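Local coordinates for protein Afp1 (Serratia entomophila, PDB 6RBN) that builds the inner tube of the anti-feeding prophage, a contractile injection system whose tube is probably driven out when the surrounding sheath shortens, at residues D37-T42 with Q58-N63; V112-P117 with M140-T145; F19-G24 with I94-T99; T118-P123 with A133-T138. All coordinates share one frame; numbering follows the deposited sequence.

Interaction 1. Residues D37-T42 with Q58-N63; sequences DINFDT and QRQAPN
Arg59 runs between Phe40 and Ile38 and gives each a different part of itself. Its aliphatic root lies over one face of the Phe40 ring, with Arg59 CB 3.6 Å from Phe40 CE1 in a CH-pi contact. The guanidinium is turned 62° from the ring plane, so it does not stack on Phe40. With chi3 at -69° the Arg59 chain bends past the ring and brings its flat end beside Ile38, whose CG2 methyl sits over one guanidinium face, 3.6 Å from Arg59 NH1. A long side chain with an oily stem and a planar charged end suits this place, where it touches both an aromatic and a branched aliphatic residue. The backbones are held loosely: a weak hydrogen bond runs from Gln60 N to Asn39 O at 3.3 Å, and Arg59 CA approaches the same oxygen through its hydrogen. Gln60 kinks at chi2 (-95°), which brings the end of its chain near Asn39 and Asp41. Ile38 and Asn39 also pair in antiparallel fashion with a strand of a second subunit, and Phe40 packs there on Ile81 of that subunit. Side-chain packing led by Arg59, supported by a single weak backbone bond, therefore joins 58-63 to 37-42, while Ile38 and Asn39 form their regular strand pairing with the second subunit.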
loop_
_atom_site.group_PDB
_atom_site.type_symbol
_atom_site.label_atom_id
_atom_site.label_comp_id
_atom_site.label_asym_id
_atom_site.label_seq_id
_atom_site.Cartn_x
_atom_site.Cartn_y
_atom_site.Cartn_z
ATOM N N ASP A 37 44.783 20.480 13.868
ATOM C CA ASP A 37 44.418 21.879 14.001
ATOM C C ASP A 37 45.661 22.747 14.159
ATOM O O ASP A 37 46.764 22.262 14.412
ATOM C CB ASP A 37 43.493 22.071 15.202
ATOM C CG ASP A 37 42.232 21.246 15.098
ATOM O OD1 ASP A 37 41.848 20.879 13.970
ATOM O OD2 ASP A 37 41.612 20.968 16.146
ATOM N N ILE A 38 45.465 24.052 14.001
ATOM C CA ILE A 38 46.481 25.062 14.284
ATOM C C ILE A 38 45.825 26.044 15.244
ATOM O O ILE A 38 45.038 26.894 14.823
ATOM C CB ILE A 38 46.981 25.772 13.022
ATOM C CG1 ILE A 38 47.620 24.783 12.055
ATOM C CG2 ILE A 38 47.993 26.841 13.376
ATOM C CD1 ILE A 38 47.905 25.377 10.707
ATOM N N ASN A 39 46.134 25.932 16.532
ATOM C CA ASN A 39 45.480 26.717 17.568
ATOM C C ASN A 39 46.477 27.665 18.217
ATOM O O ASN A 39 47.628 27.299 18.450
ATOM C CB ASN A 39 44.878 25.812 18.639
ATOM C CG ASN A 39 43.718 24.997 18.130
ATOM O OD1 ASN A 39 42.866 25.493 17.403
ATOM N ND2 ASN A 39 43.676 23.729 18.514
ATOM N N PHE A 40 46.023 28.879 18.519
ATOM C CA PHE A 40 46.812 29.880 19.217
ATOM C C PHE A 40 46.140 30.260 20.527
ATOM O O PHE A 40 44.939 30.056 20.719
ATOM C CB PHE A 40 46.996 31.147 18.373
ATOM C CG PHE A 40 47.991 31.005 17.266
ATOM C CD1 PHE A 40 49.329 31.257 17.493
ATOM C CD2 PHE A 40 47.592 30.612 16.004
ATOM C CE1 PHE A 40 50.250 31.132 16.476
ATOM C CE2 PHE A 40 48.511 30.481 14.985
ATOM C CZ PHE A 40 49.840 30.740 15.223
ATOM N N ASP A 41 46.934 30.818 21.432
ATOM C CA ASP A 41 46.411 31.463 22.624
ATOM C C ASP A 41 46.232 32.954 22.361
ATOM O O ASP A 41 46.623 33.476 21.317
ATOM C CB ASP A 41 47.336 31.226 23.813
ATOM C CG ASP A 41 47.323 29.790 24.283
ATOM O OD1 ASP A 41 46.277 29.126 24.142
ATOM O OD2 ASP A 41 48.358 29.319 24.792
ATOM N N THR A 42 45.634 33.648 23.322
ATOM C CA THR A 42 45.315 35.059 23.160
ATOM C C THR A 42 45.802 35.837 24.373
ATOM O O THR A 42 45.482 35.483 25.511
ATOM C CB THR A 42 43.812 35.260 22.962
ATOM O OG1 THR A 42 43.380 34.507 21.825
ATOM C CG2 THR A 42 43.494 36.720 22.718
ATOM N N GLN A 58 51.188 32.115 22.043
ATOM C CA GLN A 58 52.017 31.050 21.503
ATOM C C GLN A 58 51.158 29.842 21.165
ATOM O O GLN A 58 50.237 29.493 21.906
ATOM C CB GLN A 58 53.137 30.686 22.479
ATOM C CG GLN A 58 52.698 30.329 23.880
ATOM C CD GLN A 58 53.876 30.082 24.791
ATOM O OE1 GLN A 58 55.021 30.084 24.352
ATOM N NE2 GLN A 58 53.603 29.886 26.069
ATOM N N ARG A 59 51.447 29.231 20.022
ATOM C CA ARG A 59 50.628 28.139 19.523
ATOM C C ARG A 59 50.896 26.860 20.302
ATOM O O ARG A 59 52.044 26.522 20.597
ATOM C CB ARG A 59 50.871 27.939 18.026
ATOM C CG ARG A 59 52.311 27.734 17.616
ATOM C CD ARG A 59 52.445 27.655 16.105
ATOM N NE ARG A 59 51.860 26.437 15.560
ATOM C CZ ARG A 59 51.623 26.238 14.267
ATOM N NH1 ARG A 59 51.095 25.094 13.858
ATOM N NH2 ARG A 59 51.916 27.182 13.383
ATOM N N GLN A 60 49.823 26.168 20.670
ATOM C CA GLN A 60 49.974 24.968 21.472
ATOM C C GLN A 60 50.019 23.719 20.601
ATOM O O GLN A 60 49.841 23.762 19.385
ATOM C CB GLN A 60 48.865 24.852 22.518
ATOM C CG GLN A 60 47.459 24.722 21.992
ATOM C CD GLN A 60 46.760 26.053 21.934
ATOM O OE1 GLN A 60 47.400 27.097 21.925
ATOM N NE2 GLN A 60 45.434 26.027 21.949
ATOM N N ALA A 61 50.268 22.595 21.261
ATOM C CA ALA A 61 50.583 21.362 20.567
ATOM C C ALA A 61 49.328 20.738 19.965
ATOM O O ALA A 61 48.250 20.810 20.562
ATOM C CB ALA A 61 51.228 20.371 21.524
ATOM N N PRO A 62 49.434 20.128 18.793
ATOM C CA PRO A 62 48.299 19.392 18.237
ATOM C C PRO A 62 48.192 17.992 18.818
ATOM O O PRO A 62 49.188 17.339 19.130
ATOM C CB PRO A 62 48.620 19.345 16.739
ATOM C CG PRO A 62 50.087 19.423 16.682
ATOM C CD PRO A 62 50.514 20.299 17.810
ATOM N N ASN A 63 46.950 17.542 18.966
ATOM C CA ASN A 63 46.638 16.187 19.408
ATOM C C ASN A 63 45.913 15.490 18.268
ATOM O O ASN A 63 44.787 15.858 17.924
ATOM C CB ASN A 63 45.795 16.200 20.680
ATOM C CG ASN A 63 46.553 16.748 21.866
ATOM O OD1 ASN A 63 46.223 17.810 22.395
ATOM N ND2 ASN A 63 47.576 16.025 22.293
#

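Interaction 2. Residues V112-P117 with M140-T145; sequences VSNAFP and MADRVT
Asp142 OD1 takes two backbone N-H groups where the chain bends: Asn114 N from the facing segment at 3.2 Å, and, weakly, Arg143 N from its own. Asn114 N comes to the syn side of the carboxylate, 29° out of its plane. A chi1 of 48°, which tucks the carboxylate between backbone N and carbonyl carbon, helps bring OD1 to Asn114 N at the corner of 112-117, where the regular backbone pairing is interrupted. Beside it, the Ser113 CB methylene packs over the centre of the Arg143 guanidinium face. Serine's short side chain lets the guanidinium lie close over its CB.

Regular pairing returns at Phe116 and Met140, a hydrogen-bonded antiparallel pair. Met140 N reaches Phe116 O at 3.0 Å, nearly straight, and Phe116 N returns to Met140 O at 3.2 Å. Their side chains run the same way, and Met140 CB rests over the Phe116 ring, 3.6 Å from its CZ. On the other side of the bend Val112 CG1 meets the Ala141 methyl CB at 3.6 Å, and Val112 faces Val144 as a non-hydrogen-bonded pair. Phe116 and Met140 also pack on Lys54 and Thr42 of a third subunit. Strand 109-121 thus turns a corner at Ser113 and Asn114, pairing with 144-148 before it and with 134-140 after it. Such a shared, bent strand within a curled antiparallel sheet is consistent with the barrel fold of the phage tail-tube family.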
loop_
_atom_site.group_PDB
_atom_site.type_symbol
_atom_site.label_atom_id
_atom_site.label_comp_id
_atom_site.label_asym_id
_atom_site.label_seq_id
_atom_site.Cartn_x
_atom_site.Cartn_y
_atom_site.Cartn_z
ATOM N N VAL A 112 53.047 16.861 9.578
ATOM C CA VAL A 112 53.143 16.787 11.030
ATOM C C VAL A 112 54.600 16.514 11.375
ATOM O O VAL A 112 55.211 15.610 10.800
ATOM C CB VAL A 112 52.224 15.688 11.588
ATOM C CG1 VAL A 112 52.435 15.505 13.050
ATOM C CG2 VAL A 112 50.773 16.013 11.301
ATOM N N SER A 113 55.167 17.299 12.291
ATOM C CA SER A 113 56.622 17.368 12.393
ATOM C C SER A 113 57.218 16.241 13.233
ATOM O O SER A 113 57.999 15.430 12.729
ATOM C CB SER A 113 57.034 18.725 12.951
ATOM O OG SER A 113 58.438 18.812 13.093
ATOM N N ASN A 114 56.889 16.181 14.523
ATOM C CA ASN A 114 57.480 15.179 15.418
ATOM C C ASN A 114 56.359 14.545 16.229
ATOM O O ASN A 114 56.027 15.016 17.317
ATOM C CB ASN A 114 58.540 15.786 16.325
ATOM C CG ASN A 114 59.817 16.108 15.596
ATOM O OD1 ASN A 114 60.277 15.340 14.756
ATOM N ND2 ASN A 114 60.410 17.247 15.923
ATOM N N ALA A 115 55.798 13.464 15.709
ATOM C CA ALA A 115 54.694 12.782 16.359
ATOM C C ALA A 115 55.194 11.546 17.090
ATOM O O ALA A 115 56.075 10.839 16.601
ATOM C CB ALA A 115 53.621 12.396 15.343
ATOM N N PHE A 116 54.630 11.298 18.267
ATOM C CA PHE A 116 54.930 10.105 19.041
ATOM C C PHE A 116 53.646 9.667 19.727
ATOM O O PHE A 116 52.807 10.513 20.049
ATOM C CB PHE A 116 56.061 10.356 20.056
ATOM C CG PHE A 116 55.735 11.352 21.134
ATOM C CD1 PHE A 116 55.946 12.703 20.931
ATOM C CD2 PHE A 116 55.285 10.930 22.374
ATOM C CE1 PHE A 116 55.665 13.612 21.921
ATOM C CE2 PHE A 116 55.002 11.837 23.361
ATOM C CZ PHE A 116 55.197 13.177 23.135
ATOM N N PRO A 117 53.451 8.367 19.947
ATOM C CA PRO A 117 52.173 7.906 20.496
ATOM C C PRO A 117 52.053 8.154 21.987
ATOM O O PRO A 117 53.011 8.006 22.749
ATOM C CB PRO A 117 52.186 6.405 20.192
ATOM C CG PRO A 117 53.606 6.056 20.142
ATOM C CD PRO A 117 54.306 7.233 19.554
ATOM N N MET A 140 51.077 12.920 19.903
ATOM C CA MET A 140 51.464 14.243 20.365
ATOM C C MET A 140 52.501 14.803 19.407
ATOM O O MET A 140 53.529 14.167 19.161
ATOM C CB MET A 140 52.026 14.187 21.782
ATOM C CG MET A 140 52.447 15.532 22.349
ATOM S SD MET A 140 51.086 16.651 22.699
ATOM C CE MET A 140 50.442 15.902 24.191
ATOM N N ALA A 141 52.232 15.984 18.866
ATOM C CA ALA A 141 53.145 16.596 17.913
ATOM C C ALA A 141 53.506 18.002 18.350
ATOM O O ALA A 141 53.170 18.410 19.464
ATOM C CB ALA A 141 52.527 16.615 16.523
ATOM N N ASP A 142 54.177 18.757 17.486
ATOM C CA ASP A 142 54.586 20.106 17.853
ATOM C C ASP A 142 54.132 21.169 16.860
ATOM O O ASP A 142 53.901 22.317 17.254
ATOM C CB ASP A 142 56.099 20.148 18.042
ATOM C CG ASP A 142 56.831 19.511 16.910
ATOM O OD1 ASP A 142 56.149 18.936 16.045
ATOM O OD2 ASP A 142 58.076 19.568 16.889
ATOM N N ARG A 143 53.993 20.816 15.584
ATOM C CA ARG A 143 53.402 21.746 14.632
ATOM C C ARG A 143 52.708 20.973 13.523
ATOM O O ARG A 143 52.996 19.802 13.277
ATOM C CB ARG A 143 54.437 22.703 14.032
ATOM C CG ARG A 143 55.414 22.048 13.103
ATOM C CD ARG A 143 56.431 23.032 12.578
ATOM N NE ARG A 143 57.338 22.394 11.630
ATOM C CZ ARG A 143 58.460 21.772 11.973
ATOM N NH1 ARG A 143 59.225 21.220 11.046
ATOM N NH2 ARG A 143 58.826 21.714 13.246
ATOM N N VAL A 144 51.771 21.655 12.867
ATOM C CA VAL A 144 51.045 21.142 11.711
ATOM C C VAL A 144 51.128 22.193 10.617
ATOM O O VAL A 144 50.702 23.335 10.819
ATOM C CB VAL A 144 49.573 20.828 12.037
ATOM C CG1 VAL A 144 48.809 20.502 10.774
ATOM C CG2 VAL A 144 49.472 19.673 13.005
ATOM N N THR A 145 51.684 21.821 9.469
ATOM C CA THR A 145 51.764 22.714 8.325
ATOM C C THR A 145 50.991 22.124 7.154
ATOM O O THR A 145 50.744 20.920 7.087
ATOM C CB THR A 145 53.215 22.983 7.913
ATOM O OG1 THR A 145 53.853 21.752 7.564
ATOM C CG2 THR A 145 53.981 23.646 9.042
#

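Interaction 3. Residues F19-G24 with I94-T99; sequences FIVTLG and IMISLT
Leu23, Val21 and Phe19 meet Ile94 and Ile96 on one face of this antiparallel strand pair, and all five are buried in the assembly. Leu23 CG lies alongside Ile94 CD1 at 3.7 Å, both chains pointing the same way. Val21 divides its branches: CG1 meets Ile94 CG2 at 4.0 Å and CG2 meets Ile96 CG1 at 3.9 Å, while the same CG2 sits at the edge of the Phe19 ring. Beta-branched valine and isoleucine fit an extended strand and offer only carbon to this side, which Phe30 and Leu36 help to cover and where Phe125 of a second subunit reaches Ile96.

The other face is mixed: Thr22 and Ser97 are buried, but Ile20 and Met95 are partly exposed. Here Ile20 CG1 passes Ser97 CB at 3.8 Å. Ser97 O accepts two bonds, from Ile20 N and from Thr99 OG1, the latter above the carbonyl plane. Thr22 and Met95 touch Arg282 and Ala285 of an Afp2 chain.

Between the faces run four regular backbone bonds, among them Thr22 N to Met95 O at 2.9 Å and Ser97 N to Ile20 O at 3.0 Å. The chemistry thus divides by side: backbone bonding fixes the strand alignment, the oily face packs into the hydrophobic interior, and the mixed face meets Afp2.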
loop_
_atom_site.group_PDB
_atom_site.type_symbol
_atom_site.label_atom_id
_atom_site.label_comp_id
_atom_site.label_asym_id
_atom_site.label_seq_id
_atom_site.Cartn_x
_atom_site.Cartn_y
_atom_site.Cartn_z
ATOM N N PHE A 19 42.474 9.614 1.298
ATOM C CA PHE A 19 43.648 10.152 1.958
ATOM C C PHE A 19 44.661 9.043 2.168
ATOM O O PHE A 19 44.305 7.910 2.487
ATOM C CB PHE A 19 43.284 10.831 3.292
ATOM C CG PHE A 19 42.680 9.909 4.315
ATOM C CD1 PHE A 19 41.318 9.664 4.328
ATOM C CD2 PHE A 19 43.465 9.330 5.298
ATOM C CE1 PHE A 19 40.766 8.831 5.266
ATOM C CE2 PHE A 19 42.915 8.498 6.238
ATOM C CZ PHE A 19 41.565 8.251 6.222
ATOM N N ILE A 20 45.931 9.379 1.985
ATOM C CA ILE A 20 47.016 8.466 2.308
ATOM C C ILE A 20 47.774 9.031 3.498
ATOM O O ILE A 20 47.863 10.248 3.683
ATOM C CB ILE A 20 47.955 8.216 1.106
ATOM C CG1 ILE A 20 48.560 9.518 0.595
ATOM C CG2 ILE A 20 47.210 7.513 -0.006
ATOM C CD1 ILE A 20 49.644 9.316 -0.420
ATOM N N VAL A 21 48.288 8.136 4.332
ATOM C CA VAL A 21 48.991 8.507 5.551
ATOM C C VAL A 21 50.385 7.910 5.471
ATOM O O VAL A 21 50.558 6.694 5.621
ATOM C CB VAL A 21 48.258 8.037 6.812
ATOM C CG1 VAL A 21 49.067 8.372 8.046
ATOM C CG2 VAL A 21 46.888 8.672 6.906
ATOM N N THR A 22 51.377 8.753 5.213
ATOM C CA THR A 22 52.775 8.343 5.242
ATOM C C THR A 22 53.285 8.540 6.662
ATOM O O THR A 22 53.463 9.674 7.112
ATOM C CB THR A 22 53.601 9.141 4.241
ATOM O OG1 THR A 22 53.074 8.946 2.924
ATOM C CG2 THR A 22 55.038 8.679 4.268
ATOM N N LEU A 23 53.519 7.442 7.362
ATOM C CA LEU A 23 53.837 7.454 8.786
ATOM C C LEU A 23 55.325 7.151 8.927
ATOM O O LEU A 23 55.740 5.994 8.974
ATOM C CB LEU A 23 52.950 6.455 9.526
ATOM C CG LEU A 23 52.911 6.433 11.050
ATOM C CD1 LEU A 23 51.499 6.163 11.498
ATOM C CD2 LEU A 23 53.830 5.375 11.606
ATOM N N GLY A 24 56.129 8.207 8.982
ATOM C CA GLY A 24 57.564 8.049 9.058
ATOM C C GLY A 24 58.178 7.845 7.692
ATOM O O GLY A 24 58.353 8.797 6.929
ATOM N N ILE A 94 54.463 12.718 10.184
ATOM C CA ILE A 94 53.253 12.193 9.562
ATOM C C ILE A 94 52.867 13.105 8.409
ATOM O O ILE A 94 52.917 14.333 8.535
ATOM C CB ILE A 94 52.104 12.099 10.586
ATOM C CG1 ILE A 94 52.576 11.444 11.881
ATOM C CG2 ILE A 94 50.934 11.321 10.023
ATOM C CD1 ILE A 94 53.074 10.052 11.724
ATOM N N MET A 95 52.479 12.513 7.284
ATOM C CA MET A 95 51.918 13.261 6.168
ATOM C C MET A 95 50.566 12.668 5.816
ATOM O O MET A 95 50.470 11.474 5.530
ATOM C CB MET A 95 52.820 13.210 4.943
ATOM C CG MET A 95 52.365 14.131 3.837
ATOM S SD MET A 95 53.287 13.848 2.328
ATOM C CE MET A 95 54.906 14.310 2.887
ATOM N N ILE A 96 49.527 13.497 5.825
ATOM C CA ILE A 96 48.187 13.079 5.438
ATOM C C ILE A 96 47.808 13.880 4.202
ATOM O O ILE A 96 47.629 15.100 4.277
ATOM C CB ILE A 96 47.170 13.277 6.566
ATOM C CG1 ILE A 96 47.554 12.420 7.768
ATOM C CG2 ILE A 96 45.788 12.907 6.097
ATOM C CD1 ILE A 96 46.750 12.703 8.998
ATOM N N SER A 97 47.681 13.197 3.070
ATOM C CA SER A 97 47.534 13.833 1.770
ATOM C C SER A 97 46.163 13.524 1.191
ATOM O O SER A 97 45.824 12.355 1.008
ATOM C CB SER A 97 48.608 13.331 0.803
ATOM O OG SER A 97 49.910 13.567 1.293
ATOM N N LEU A 98 45.388 14.562 0.881
ATOM C CA LEU A 98 44.193 14.372 0.066
ATOM C C LEU A 98 44.612 13.991 -1.345
ATOM O O LEU A 98 45.415 14.687 -1.973
ATOM C CB LEU A 98 43.325 15.625 0.054
ATOM C CG LEU A 98 42.554 15.898 1.342
ATOM C CD1 LEU A 98 41.823 17.211 1.250
ATOM C CD2 LEU A 98 41.582 14.775 1.579
ATOM N N THR A 99 44.071 12.889 -1.841
ATOM C CA THR A 99 44.668 12.178 -2.954
ATOM C C THR A 99 43.642 12.050 -4.078
ATOM O O THR A 99 42.435 12.176 -3.864
ATOM C CB THR A 99 45.165 10.799 -2.468
ATOM O OG1 THR A 99 45.811 10.971 -1.206
ATOM C CG2 THR A 99 46.216 10.206 -3.383
#

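Interaction 4. Residues T118-P123 with A133-T138; sequences TSLTSP and AVQQIT
Pro123, Thr138 and Leu120 lose the most surface here, and each does a different job. Pro123 lies just past the end of strand 118-121, and its ring carbon CG rests on the Ala133 methyl CB at 3.6 Å. A proline has no backbone N-H to offer, so a packing contact at the end of the pairing suits it. Leu120 has CG anti to its own backbone N (chi1 -180°), and the bend at chi2 (64°) then brings CD1 to Ile137 CB at 3.9 Å; both residues are buried on one face, and the nearby Gln135 amide is held by Asn75. Thr138 stands on the other, polar face. Its OG1 hydrogen-bonds Thr118 OG1 at 3.0 Å, and Ser119 OG is placed so near it that its exact distance is doubtful. Small hydroxyl residues suit this partly exposed face, where they can pair with each other and where a third subunit packs against them. Farther along, Thr121 OG1 comes within 2.9 Å of Gln136 OE1 and also approaches Gln136 O.

Straight backbone bonds tie the strands, Thr118 N to Thr138 O at 3.0 Å and Thr121 N to Gln136 O at 3.1 Å. Ser119 and Leu120 continue this pairing to a strand of the third subunit. This antiparallel strand pair, joined by a long connection, is consistent with the subunit-spanning sheets of tail-tube proteins.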
loop_
_atom_site.group_PDB
_atom_site.type_symbol
_atom_site.label_atom_id
_atom_site.label_comp_id
_atom_site.label_asym_id
_atom_site.label_seq_id
_atom_site.Cartn_x
_atom_site.Cartn_y
_atom_site.Cartn_z
ATOM N N THR A 118 50.852 8.541 22.401
ATOM C CA THR A 118 50.528 8.669 23.809
ATOM C C THR A 118 49.456 7.697 24.271
ATOM O O THR A 118 49.341 7.468 25.477
ATOM C CB THR A 118 50.077 10.099 24.139
ATOM O OG1 THR A 118 48.897 10.413 23.394
ATOM C CG2 THR A 118 51.158 11.094 23.791
ATOM N N SER A 119 48.681 7.114 23.360
ATOM C CA SER A 119 47.666 6.148 23.747
ATOM C C SER A 119 47.398 5.208 22.584
ATOM O O SER A 119 47.640 5.543 21.426
ATOM C CB SER A 119 46.370 6.833 24.180
ATOM O OG SER A 119 45.714 7.419 23.078
ATOM N N LEU A 120 46.896 4.022 22.915
ATOM C CA LEU A 120 46.492 3.034 21.915
ATOM C C LEU A 120 45.328 2.252 22.500
ATOM O O LEU A 120 45.535 1.390 23.355
ATOM C CB LEU A 120 47.639 2.103 21.550
ATOM C CG LEU A 120 47.337 1.026 20.507
ATOM C CD1 LEU A 120 46.993 1.647 19.172
ATOM C CD2 LEU A 120 48.506 0.086 20.366
ATOM N N THR A 121 44.115 2.545 22.048
ATOM C CA THR A 121 42.928 1.931 22.624
ATOM C C THR A 121 42.552 0.693 21.824
ATOM O O THR A 121 42.312 0.775 20.617
ATOM C CB THR A 121 41.761 2.915 22.662
ATOM O OG1 THR A 121 41.374 3.246 21.331
ATOM C CG2 THR A 121 42.163 4.182 23.383
ATOM N N SER A 122 42.508 -0.448 22.502
ATOM C CA SER A 122 42.058 -1.686 21.896
ATOM C C SER A 122 40.552 -1.624 21.646
ATOM O O SER A 122 39.847 -0.847 22.295
ATOM C CB SER A 122 42.390 -2.855 22.818
ATOM O OG SER A 122 41.611 -2.783 23.997
ATOM N N PRO A 123 40.031 -2.411 20.702
ATOM C CA PRO A 123 38.587 -2.398 20.455
ATOM C C PRO A 123 37.797 -3.015 21.599
ATOM O O PRO A 123 38.293 -3.835 22.371
ATOM C CB PRO A 123 38.440 -3.235 19.183
ATOM C CG PRO A 123 39.638 -4.090 19.169
ATOM C CD PRO A 123 40.726 -3.249 19.707
ATOM N N ALA A 133 37.372 -4.936 14.542
ATOM C CA ALA A 133 38.310 -4.559 15.591
ATOM C C ALA A 133 39.129 -3.371 15.107
ATOM O O ALA A 133 39.965 -3.512 14.211
ATOM C CB ALA A 133 39.203 -5.743 15.947
ATOM N N VAL A 134 38.889 -2.204 15.695
ATOM C CA VAL A 134 39.512 -0.956 15.272
ATOM C C VAL A 134 40.327 -0.398 16.427
ATOM O O VAL A 134 39.769 -0.024 17.465
ATOM C CB VAL A 134 38.475 0.075 14.798
ATOM C CG1 VAL A 134 39.135 1.412 14.546
ATOM C CG2 VAL A 134 37.794 -0.403 13.539
ATOM N N GLN A 135 41.639 -0.340 16.243
ATOM C CA GLN A 135 42.510 0.366 17.164
ATOM C C GLN A 135 42.475 1.857 16.871
ATOM O O GLN A 135 42.242 2.279 15.740
ATOM C CB GLN A 135 43.937 -0.146 17.049
ATOM C CG GLN A 135 44.133 -1.528 17.598
ATOM C CD GLN A 135 45.517 -2.048 17.333
ATOM O OE1 GLN A 135 46.297 -1.426 16.615
ATOM N NE2 GLN A 135 45.843 -3.192 17.920
ATOM N N GLN A 136 42.724 2.654 17.903
ATOM C CA GLN A 136 42.642 4.108 17.814
ATOM C C GLN A 136 43.814 4.701 18.585
ATOM O O GLN A 136 43.837 4.654 19.817
ATOM C CB GLN A 136 41.293 4.594 18.340
ATOM C CG GLN A 136 41.051 6.089 18.334
ATOM C CD GLN A 136 41.298 6.715 19.694
ATOM O OE1 GLN A 136 41.162 6.055 20.721
ATOM N NE2 GLN A 136 41.629 7.991 19.711
ATOM N N ILE A 137 44.783 5.248 17.857
ATOM C CA ILE A 137 46.022 5.764 18.425
ATOM C C ILE A 137 45.969 7.287 18.437
ATOM O O ILE A 137 45.459 7.911 17.499
ATOM C CB ILE A 137 47.248 5.221 17.650
ATOM C CG1 ILE A 137 48.569 5.644 18.290
ATOM C CG2 ILE A 137 47.216 5.576 16.170
ATOM C CD1 ILE A 137 49.749 4.857 17.792
ATOM N N THR A 138 46.434 7.886 19.529
ATOM C CA THR A 138 46.559 9.330 19.620
ATOM C C THR A 138 48.031 9.707 19.651
ATOM O O THR A 138 48.858 9.007 20.238
ATOM C CB THR A 138 45.873 9.910 20.851
ATOM O OG1 THR A 138 46.484 9.386 22.032
ATOM C CG2 THR A 138 44.406 9.567 20.856
#

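In the fold
Interactions 2 and 3 are buried near the middle of the chain, whereas interactions 1 and 4 lie farther out and are only partly buried. Strand 109-121 serves both interaction 2 and interaction 4, and it neighbours strand 92-99 of interaction 3, so these three belong to one curled antiparallel sheet; interaction 1 touches it through interaction 2, where Ile38 CD1 lies 3.5 Å from Val144 O. Regular backbone bonding dominates interactions 3 and 4, is broken by a bend in interaction 2, and nearly vanishes in interaction 1. The outer contacts complement each other between copies: Asn39 of interaction 1 packs on Ser119 of interaction 4 in a neighbouring subunit.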